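Molybdopterin converting factor, subunit 1 (Pyrococcus furiosus, PDB 1VJK) probably acts as the small, ubiquitin-like sulfur-carrier subunit (MoaD type) of molybdopterin synthase in molybdenum cofactor biosynthesis. Local coordinates at residues 44-47 with 48-52; 18-21 with 22-25. One frame throughout, in Å; residues are numbered along the deposited sequence.

Contact 1 of 2, residues 44-47 with 48-52; sequences EEIK and KRHEK
Glu44 meets Lys48 through the backbone: Lys48 N donates to Glu44 O at 3.0 Å, one turn further along helix 39-49. The Glu44 side chain turns instead to Lys47, whose NZ donates to OE2 on the syn side of the carboxylate, a salt bridge from i to i+3. Glu45 carries the main side-chain contact. Its CG is anti to the backbone N (chi1 177°) and the chain then bends at chi2, which brings the carboxylate across the Arg49 chain, OE2 against NE. Arg49 NE donates to Glu45 OE2 at 2.9 Å with a nearly straight N-H...O angle of 175°. The oxygen offers its anti lone pair and lies in the guanidinium plane at its edge, yet the two flat groups are turned 78° apart, so this is a single-bond salt bridge and not a paired, two-pronged one. The other oxygen, Glu45 OE1, lies 3.9 Å from Lys48 CD, against the aliphatic part of that chain. With an alanine here in place of Glu45, Arg49 NE is likely to lose its carboxylate mate and the guanidinium to be set freer to turn. Arg49 NH1 forms a second salt bridge, to Glu29. Ile46 gives its O to His50 N at 2.9 Å; the same oxygen is 3.6 Å from CD2 of the imidazole, approaching obliquely. Arg49 CB covers one face of that ring, while NE2 is hydrogen-bonded to Glu29. At Lys47, the carbonyl O receives a CA-H contact from Glu51 CA at 3.6 Å. His50 is the first residue to leave helical phi/psi, so the i to i+4 Glu45-Arg49 salt bridge lies on the last turn of helix 39-49, the helix that packs on the sheet of a ubiquitin-like, beta-grasp fold.

Contact 2 of 2, residues 18-21 with 22-25; sequences ARFR and QLAG
Phe20 and Leu23 meet because both hold CG anti to the carbonyl carbon (chi1 -58° and -66°), which sends the two side chains the same way, side by side. They belong to a short helix, 19-24, in the connection between the adjacent antiparallel strands 10-16 and 28-33 of the ubiquitin-like fold. Leu23 CD1 comes to the edge of the phenyl ring, in its plane, 3.8 Å from Phe20 CD1. Arg19 has the opposite sign of chi1, 73°, with CG between the backbone N and the carbonyl carbon; its chain then runs extended to NE and folds over the neighbouring ring. Arg19 CG sits above one face of the phenyl ring, and Phe20 CE1 in turn lies 3.6 Å above the guanidinium plane, over its centre. Leu23 CD1 also approaches Arg19 NH1, obliquely, so this methyl touches both the ring and the charged group. The guanidinium has a further partner in Glu56, joined to NH2 by a salt bridge, and Phe20 continues onto Val68 and Pro93.

The backbone evidence for the helix is two good i to i+4 bonds, with weak bonds at both ends. Leu23 N donates to Arg19 O at 3.2 Å in the carbonyl plane, and Ala24 N donates to Phe20 O at 2.9 Å. Gln22 N makes a weak bond to the same Arg19 O, and Gly25 N a weak one to Arg21 O; Gly25 has positive phi, readily adopted by glycine, and the chain leaves the helix there. Gln22 CB lies 3.5 Å from Arg19 O, and the amide faces the start of the helix. There a water donates to both Ala18 O, at 2.8 Å, and Gln22 OE1, at 3.0 Å.

Contact 2 closes before contact 1 opens along the chain, and their centres lie 12 Å apart, yet the ends of their two helices meet. The imidazole of contact 1 reaches the end of helix 19-24, with His50 CE1 3.3 Å from Ala24 O, and His50 CB is 4.1 Å from Leu23 O. Beyond the helix end, Lys52 CD packs 4.0 Å from Leu23 CD2. Phe53 joins them further, being touched by Ile46 and Lys47 of 44-47 and by Leu23 of 22-25. Tyr16 of strand 10-16 joins both as well: Ile46 and His50 of contact 1 touch it, and its carbonyl oxygen accepts from Arg21 NE of contact 2.

Contact 1 of 2, residues 44-47 with 48-52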
ATOM      1  N   GLU A  44      -4.549   5.933   0.941  1.00  8.07           N
ATOM      2  CA  GLU A  44      -4.889   7.059   1.819  1.00  8.57           C
ATOM      3  C   GLU A  44      -4.733   6.752   3.290  1.00  9.86           C
ATOM      4  O   GLU A  44      -4.317   7.638   4.068  1.00  9.51           O
ATOM      5  CB  GLU A  44      -6.281   7.595   1.501  1.00  9.51           C
ATOM      6  CG  GLU A  44      -6.361   8.232   0.112  1.00 11.85           C
ATOM      7  CD  GLU A  44      -5.272   9.263  -0.153  1.00 15.30           C
ATOM      8  OE1 GLU A  44      -5.251  10.299   0.547  1.00 16.48           O
ATOM      9  OE2 GLU A  44      -4.424   9.039  -1.051  1.00 16.01           O
ATOM     10  N   GLU A  45      -5.049   5.530   3.691  1.00  7.79           N
ATOM     11  CA  GLU A  45      -4.900   5.150   5.083  1.00  7.03           C
ATOM     12  C   GLU A  45      -3.425   5.049   5.474  1.00  8.01           C
ATOM     13  O   GLU A  45      -3.073   5.442   6.593  1.00  7.40           O
ATOM     14  CB  GLU A  45      -5.651   3.837   5.375  1.00  8.79           C
ATOM     15  CG  GLU A  45      -5.496   3.307   6.811  1.00  8.00           C
ATOM     16  CD  GLU A  45      -6.170   4.154   7.885  1.00 12.82           C
ATOM     17  OE1 GLU A  45      -7.032   4.989   7.560  1.00 14.31           O
ATOM     18  OE2 GLU A  45      -5.844   3.971   9.082  1.00 13.66           O
ATOM     19  N   ILE A  46      -2.553   4.552   4.576  1.00  8.16           N
ATOM     20  CA  ILE A  46      -1.115   4.519   4.871  1.00  6.89           C
ATOM     21  C   ILE A  46      -0.606   5.939   5.128  1.00  7.57           C
ATOM     22  O   ILE A  46       0.125   6.176   6.114  1.00  8.03           O
ATOM     23  CB  ILE A  46      -0.354   3.829   3.729  1.00  5.62           C
ATOM     24  CG1 ILE A  46      -0.665   2.324   3.771  1.00  8.60           C
ATOM     25  CG2 ILE A  46       1.127   4.079   3.851  1.00  8.71           C
ATOM     26  CD1 ILE A  46      -0.255   1.584   2.535  1.00 11.46           C
ATOM     27  N   LYS A  47      -1.029   6.871   4.281  1.00  7.56           N
ATOM     28  CA  LYS A  47      -0.646   8.280   4.431  1.00  7.86           C
ATOM     29  C   LYS A  47      -1.180   8.898   5.731  1.00  9.12           C
ATOM     30  O   LYS A  47      -0.493   9.742   6.352  1.00 10.55           O
ATOM     31  CB  LYS A  47      -1.112   9.087   3.225  1.00  7.85           C
ATOM     32  CG  LYS A  47      -0.445   8.689   1.960  1.00 10.48           C
ATOM     33  CD  LYS A  47      -1.052   9.492   0.795  1.00 12.20           C
ATOM     34  CE  LYS A  47      -0.429   9.131  -0.511  1.00 14.39           C
ATOM     35  NZ  LYS A  47      -1.303   9.700  -1.599  1.00 20.08           N
ATOM     36  N   LYS A  48      -2.373   8.485   6.148  1.00  8.48           N
ATOM     37  CA  LYS A  48      -2.963   8.976   7.382  1.00 10.79           C
ATOM     38  C   LYS A  48      -2.208   8.449   8.599  1.00  9.40           C
ATOM     39  O   LYS A  48      -2.026   9.177   9.586  1.00 12.40           O
ATOM     40  CB  LYS A  48      -4.435   8.560   7.452  1.00 12.02           C
ATOM     41  CG  LYS A  48      -5.164   9.046   8.692  1.00 15.13           C
ATOM     42  CD  LYS A  48      -6.649   8.675   8.644  1.00 17.94           C
ATOM     43  CE  LYS A  48      -7.368   9.240   9.852  1.00 23.36           C
ATOM     44  NZ  LYS A  48      -6.943   8.529  11.105  1.00 27.66           N
ATOM     45  N   ARG A  49      -1.783   7.188   8.563  1.00  7.33           N
ATOM     46  CA  ARG A  49      -1.077   6.601   9.688  1.00  7.36           C
ATOM     47  C   ARG A  49       0.365   7.076   9.780  1.00  8.69           C
ATOM     48  O   ARG A  49       0.950   7.138  10.860  1.00  9.70           O
ATOM     49  CB  ARG A  49      -1.070   5.086   9.555  1.00  7.88           C
ATOM     50  CG  ARG A  49      -2.393   4.478   9.768  1.00  9.33           C
ATOM     51  CD  ARG A  49      -2.312   2.990   9.791  1.00 10.96           C
ATOM     52  NE  ARG A  49      -3.635   2.398  10.038  1.00 11.65           N
ATOM     53  CZ  ARG A  49      -3.837   1.222  10.635  1.00  8.42           C
ATOM     54  NH1 ARG A  49      -2.815   0.466  11.023  1.00 12.25           N
ATOM     55  NH2 ARG A  49      -5.074   0.803  10.784  1.00 10.84           N
ATOM     56  N   HIS A  50       0.955   7.327   8.621  1.00  8.04           N
ATOM     57  CA  HIS A  50       2.383   7.600   8.525  1.00  7.19           C
ATOM     58  C   HIS A  50       2.590   8.800   7.638  1.00  8.23           C
ATOM     59  O   HIS A  50       2.758   8.664   6.400  1.00  8.76           O
ATOM     60  CB  HIS A  50       3.121   6.388   7.932  1.00 10.02           C
ATOM     61  CG  HIS A  50       2.795   5.101   8.612  1.00  9.75           C
ATOM     62  ND1 HIS A  50       3.034   4.870   9.958  1.00 12.68           N
ATOM     63  CD2 HIS A  50       2.216   3.980   8.134  1.00 10.43           C
ATOM     64  CE1 HIS A  50       2.629   3.646  10.263  1.00 14.41           C
ATOM     65  NE2 HIS A  50       2.145   3.083   9.173  1.00 11.78           N
ATOM     66  N   GLU A  51       2.607   9.977   8.261  1.00  8.97           N
ATOM     67  CA  GLU A  51       2.569  11.234   7.510  1.00 10.47           C
ATOM     68  C   GLU A  51       3.728  11.416   6.540  1.00 10.69           C
ATOM     69  O   GLU A  51       3.590  12.160   5.573  1.00 12.35           O
ATOM     70  CB  GLU A  51       2.468  12.431   8.448  1.00 13.34           C
ATOM     71  CG  GLU A  51       3.654  12.626   9.369  1.00 15.32           C
ATOM     72  CD  GLU A  51       3.429  13.736  10.372  1.00 23.32           C
ATOM     73  OE1 GLU A  51       2.409  14.441  10.248  1.00 24.07           O
ATOM     74  OE2 GLU A  51       4.280  13.894  11.278  1.00 26.16           O
ATOM     75  N   LYS A  52       4.847  10.735   6.775  1.00  9.37           N
ATOM     76  CA  LYS A  52       5.994  10.862   5.846  1.00 11.21           C
ATOM     77  C   LYS A  52       5.662  10.317   4.457  1.00 11.29           C
ATOM     78  O   LYS A  52       6.337  10.665   3.477  1.00 11.42           O
ATOM     79  CB  LYS A  52       7.251  10.207   6.409  1.00 12.62           C
ATOM     80  CG  LYS A  52       7.768  10.899   7.660  1.00 14.76           C
ATOM     81  CD  LYS A  52       9.125  10.366   8.077  1.00 23.46           C
ATOM     82  CE  LYS A  52       9.016   9.382   9.251  1.00 25.10           C
ATOM     83  NZ  LYS A  52      10.295   9.292  10.058  1.00 28.26           N
TER

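Contact 2 of 2, residues 18-21 with 22-25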
ATOM      1  N   ALA A  18      12.450  -1.836   1.898  1.00  9.04           N
ATOM      2  CA  ALA A  18      13.540  -0.878   1.732  1.00  8.07           C
ATOM      3  C   ALA A  18      13.279   0.383   2.572  1.00  9.04           C
ATOM      4  O   ALA A  18      12.952   0.260   3.759  1.00  8.85           O
ATOM      5  CB  ALA A  18      13.777  -0.565   0.257  1.00 11.72           C
ATOM      6  N   ARG A  19      13.415   1.582   1.992  1.00  7.97           N
ATOM      7  CA  ARG A  19      13.346   2.776   2.858  1.00  7.44           C
ATOM      8  C   ARG A  19      11.972   2.988   3.451  1.00  8.03           C
ATOM      9  O   ARG A  19      11.832   3.688   4.451  1.00  8.59           O
ATOM     10  CB  ARG A  19      13.842   4.035   2.145  1.00  8.23           C
ATOM     11  CG  ARG A  19      12.929   4.596   1.096  1.00  9.25           C
ATOM     12  CD  ARG A  19      13.595   5.763   0.405  1.00  8.72           C
ATOM     13  NE  ARG A  19      12.785   6.280  -0.682  1.00  9.45           N
ATOM     14  CZ  ARG A  19      11.866   7.246  -0.545  1.00  9.50           C
ATOM     15  NH1 ARG A  19      11.642   7.827   0.640  1.00  8.26           N
ATOM     16  NH2 ARG A  19      11.165   7.621  -1.636  1.00 10.06           N
ATOM     17  N   PHE A  20      10.952   2.362   2.869  1.00  7.80           N
ATOM     18  CA  PHE A  20       9.580   2.528   3.380  1.00  7.18           C
ATOM     19  C   PHE A  20       9.372   1.829   4.703  1.00 10.09           C
ATOM     20  O   PHE A  20       8.433   2.168   5.426  1.00 10.87           O
ATOM     21  CB  PHE A  20       8.565   2.144   2.292  1.00  7.34           C
ATOM     22  CG  PHE A  20       8.735   2.963   1.068  1.00  8.30           C
ATOM     23  CD1 PHE A  20       8.655   4.343   1.141  1.00 10.95           C
ATOM     24  CD2 PHE A  20       9.069   2.383  -0.160  1.00  9.80           C
ATOM     25  CE1 PHE A  20       8.885   5.151   0.038  1.00 10.25           C
ATOM     26  CE2 PHE A  20       9.290   3.196  -1.279  1.00 12.19           C
ATOM     27  CZ  PHE A  20       9.190   4.584  -1.180  1.00  9.37           C
ATOM     28  N   ARG A  21      10.265   0.905   5.047  1.00  9.30           N
ATOM     29  CA  ARG A  21      10.277   0.331   6.396  1.00  9.47           C
ATOM     30  C   ARG A  21      10.608   1.402   7.422  1.00 11.38           C
ATOM     31  O   ARG A  21      10.070   1.364   8.538  1.00 11.20           O
ATOM     32  CB  ARG A  21      11.304  -0.804   6.489  1.00 12.20           C
ATOM     33  CG  ARG A  21      10.910  -1.996   5.665  1.00 12.80           C
ATOM     34  CD  ARG A  21      11.954  -3.092   5.621  1.00 13.95           C
ATOM     35  NE  ARG A  21      11.345  -4.367   5.235  1.00 15.55           N
ATOM     36  CZ  ARG A  21      11.943  -5.551   5.326  1.00 18.90           C
ATOM     37  NH1 ARG A  21      13.182  -5.650   5.804  1.00 18.58           N
ATOM     38  NH2 ARG A  21      11.284  -6.645   4.957  1.00 21.76           N
ATOM     39  N   GLN A  22      11.514   2.334   7.090  1.00  9.70           N
ATOM     40  CA  GLN A  22      11.797   3.426   7.999  1.00 10.10           C
ATOM     41  C   GLN A  22      10.711   4.439   8.045  1.00 11.11           C
ATOM     42  O   GLN A  22      10.427   4.955   9.114  1.00 13.28           O
ATOM     43  CB  GLN A  22      13.113   4.138   7.685  1.00 10.48           C
ATOM     44  CG  GLN A  22      14.352   3.417   8.162  1.00 13.58           C
ATOM     45  CD  GLN A  22      14.512   2.074   7.522  1.00 15.78           C
ATOM     46  OE1 GLN A  22      14.735   1.977   6.302  1.00 17.99           O
ATOM     47  NE2 GLN A  22      14.381   1.014   8.322  1.00 16.88           N
ATOM     48  N   LEU A  23      10.094   4.747   6.900  1.00 11.22           N
ATOM     49  CA  LEU A  23       8.993   5.711   6.917  1.00 12.02           C
ATOM     50  C   LEU A  23       7.795   5.200   7.710  1.00 12.43           C
ATOM     51  O   LEU A  23       7.135   5.972   8.404  1.00 15.60           O
ATOM     52  CB  LEU A  23       8.540   6.038   5.491  1.00 13.32           C
ATOM     53  CG  LEU A  23       9.497   6.773   4.564  1.00 15.32           C
ATOM     54  CD1 LEU A  23       8.664   7.377   3.407  1.00 14.48           C
ATOM     55  CD2 LEU A  23      10.358   7.837   5.260  1.00 18.56           C
ATOM     56  N   ALA A  24       7.482   3.906   7.575  1.00  9.99           N
ATOM     57  CA  ALA A  24       6.365   3.333   8.315  1.00  9.15           C
ATOM     58  C   ALA A  24       6.716   3.052   9.770  1.00 11.80           C
ATOM     59  O   ALA A  24       5.820   2.941  10.618  1.00 15.07           O
ATOM     60  CB  ALA A  24       5.844   2.034   7.645  1.00  9.93           C
ATOM     61  N   GLY A  25       8.007   2.890  10.054  1.00 10.62           N
ATOM     62  CA  GLY A  25       8.449   2.507  11.398  1.00 11.61           C
ATOM     63  C   GLY A  25       8.299   1.033  11.747  1.00 11.31           C
ATOM     64  O   GLY A  25       8.609   0.634  12.882  1.00 14.49           O
TER
HETATM   65  O   HOH W   1      15.192  -0.749   5.165  1.00 24.94           O